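Local coordinates for protein glycerol kinase, putative (Plasmodium falciparum, PDB 2W41) that probably phosphorylates glycerol with ATP to give sn-glycerol 3-phosphate, as an FGGY-family sugar kinase of the actin/Hsp70 superfamily, at residues Q88-I93 / T140-F145. Sequence-based numbering, arbitrary orientation.
Sequences QRETVI and TYFSAF. With EDO (1,2-ethanediol), chain U; EDO (1,2-ethanediol), chain T.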
# COMPACT_ATOMS: atom_id res chain seq x y z
N GLN B 88 1.59 -22.83 28.86
CA GLN B 88 0.56 -21.90 28.35
C GLN B 88 -0.31 -21.46 29.52
O GLN B 88 -0.89 -22.30 30.22
CB GLN B 88 -0.31 -22.55 27.27
CG GLN B 88 -0.93 -23.89 27.68
CD GLN B 88 -2.18 -24.28 26.84
OE1 GLN B 88 -2.98 -23.44 26.46
NE2 GLN B 88 -2.33 -25.57 26.56
N ARG B 89 -0.35 -20.15 29.75
CA ARG B 89 -1.08 -19.55 30.87
C ARG B 89 -2.57 -19.33 30.52
O ARG B 89 -2.99 -19.51 29.35
CB ARG B 89 -0.39 -18.22 31.25
CG ARG B 89 1.13 -18.33 31.50
CD ARG B 89 1.77 -16.98 31.63
NE ARG B 89 1.61 -16.17 30.41
CZ ARG B 89 1.87 -14.86 30.32
NH1 ARG B 89 2.35 -14.16 31.33
NH2 ARG B 89 1.66 -14.23 29.18
N GLU B 90 -3.36 -18.93 31.51
CA GLU B 90 -4.75 -18.46 31.30
C GLU B 90 -5.73 -19.59 30.90
O GLU B 90 -6.79 -19.71 31.51
CB GLU B 90 -4.75 -17.31 30.28
CG GLU B 90 -4.09 -16.06 30.86
CD GLU B 90 -3.20 -15.34 29.90
OE1 GLU B 90 -3.47 -15.41 28.70
OE2 GLU B 90 -2.22 -14.69 30.35
N THR B 91 -5.37 -20.40 29.91
CA THR B 91 -6.04 -21.68 29.63
C THR B 91 -6.48 -22.39 30.91
O THR B 91 -5.70 -22.53 31.85
CB THR B 91 -5.15 -22.61 28.76
OG1 THR B 91 -4.98 -22.01 27.48
CG2 THR B 91 -5.75 -24.02 28.60
N VAL B 92 -7.76 -22.79 30.94
CA VAL B 92 -8.38 -23.28 32.18
C VAL B 92 -9.08 -24.64 32.04
O VAL B 92 -9.74 -24.91 31.02
CB VAL B 92 -9.29 -22.18 32.88
CG1 VAL B 92 -10.60 -21.90 32.09
CG2 VAL B 92 -9.57 -22.55 34.38
N ILE B 93 -8.96 -25.48 33.05
CA ILE B 93 -9.72 -26.71 33.13
C ILE B 93 -10.43 -26.76 34.47
O ILE B 93 -9.91 -26.31 35.49
CB ILE B 93 -8.85 -27.97 33.00
CG1 ILE B 93 -7.96 -27.87 31.76
CG2 ILE B 93 -9.69 -29.25 32.95
CD1 ILE B 93 -6.54 -28.37 32.00
N THR B 140 -10.93 -11.16 27.64
CA THR B 140 -11.32 -12.50 27.17
C THR B 140 -10.26 -13.55 27.38
O THR B 140 -10.58 -14.73 27.33
CB THR B 140 -11.74 -12.52 25.67
OG1 THR B 140 -10.70 -11.90 24.88
CG2 THR B 140 -13.05 -11.77 25.46
N TYR B 141 -9.01 -13.12 27.63
CA TYR B 141 -7.87 -14.06 27.72
C TYR B 141 -7.73 -14.80 29.06
O TYR B 141 -7.59 -16.00 29.10
CB TYR B 141 -6.56 -13.37 27.34
CG TYR B 141 -6.56 -12.82 25.93
CD1 TYR B 141 -6.33 -13.64 24.83
CD2 TYR B 141 -6.80 -11.47 25.71
CE1 TYR B 141 -6.32 -13.11 23.54
CE2 TYR B 141 -6.79 -10.94 24.43
CZ TYR B 141 -6.56 -11.77 23.35
OH TYR B 141 -6.57 -11.20 22.09
N PHE B 142 -7.76 -14.04 30.14
CA PHE B 142 -7.63 -14.58 31.50
C PHE B 142 -8.74 -15.58 31.86
O PHE B 142 -9.77 -15.63 31.19
CB PHE B 142 -7.60 -13.41 32.49
CG PHE B 142 -6.26 -12.67 32.52
CD1 PHE B 142 -5.50 -12.49 31.38
CD2 PHE B 142 -5.79 -12.13 33.70
CE1 PHE B 142 -4.29 -11.81 31.43
CE2 PHE B 142 -4.59 -11.43 33.74
CZ PHE B 142 -3.85 -11.28 32.61
N SER B 143 -8.52 -16.37 32.90
CA SER B 143 -9.35 -17.53 33.18
C SER B 143 -10.80 -17.25 33.66
O SER B 143 -11.68 -18.05 33.39
CB SER B 143 -8.66 -18.41 34.20
OG SER B 143 -7.32 -18.62 33.85
N ALA B 144 -11.05 -16.14 34.35
CA ALA B 144 -12.29 -15.97 35.15
C ALA B 144 -13.56 -15.93 34.31
O ALA B 144 -14.55 -16.53 34.66
CB ALA B 144 -12.20 -14.75 36.06
N PHE B 145 -13.51 -15.21 33.20
CA PHE B 145 -14.67 -15.14 32.32
C PHE B 145 -14.98 -16.47 31.64
O PHE B 145 -16.09 -16.67 31.18
CB PHE B 145 -14.49 -14.06 31.28
CG PHE B 145 -14.91 -12.70 31.74
CD1 PHE B 145 -16.26 -12.38 31.87
CD2 PHE B 145 -13.94 -11.72 32.02
CE1 PHE B 145 -16.64 -11.12 32.29
CE2 PHE B 145 -14.31 -10.44 32.41
CZ PHE B 145 -15.67 -10.13 32.56
C1 EDO U . -0.76 -16.61 27.52
O1 EDO U . -0.30 -15.29 27.24
C2 EDO U . 0.28 -17.58 27.00
O2 EDO U . 0.79 -18.23 28.17
C1 EDO T . -2.87 -12.67 25.89
O1 EDO T . -2.61 -13.39 27.08
C2 EDO T . -2.67 -11.21 26.24
O2 EDO T . -3.51 -10.84 27.35
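Glu90 reaches across to residues 141-143, and its side chain is best followed outward from the backbone. CB sits 3.3 Å from the carbonyl oxygen of Tyr141, which takes a hydrogen bond from Lys146 NZ. CG lies beside the backbone N (chi1 -69°) and comes within 3.9 Å of CD1 of Phe142. From there the chain bends; the two side chains cross at a slant, carboxylate and ring planes 17° apart, and Glu90 OE2 is 3.7 Å from Phe142 CE1. The two carboxylate oxygens have different partners: OE2 pairs with Arg193 in a salt bridge, while OE1 accepts a 2.7 Å hydrogen bond from O1 of an ethanediol that lies over one face of the Tyr141 ring. Together these pieces join the turn between strands 77-87 and 92-96 to the run-in to helix 144-152, in the N-terminal FGGY domain and away from the ADP pocket. On the backbone of Glu90, O accepts a 2.6 Å hydrogen bond from Ser143 OG, in the carbonyl plane and on a lone pair; Asn170 ND2 bonds the same hydroxyl and also Thr91 O. Val92 adds a contact of its own, CB to Ser143 CB at 4.0 Å. A second ethanediol is gripped by Arg89: O2 takes bonds from the backbone N and NE, and O1 one from NH2 at 3.0 Å. Both ethanediols probably come from the crystallisation liquor.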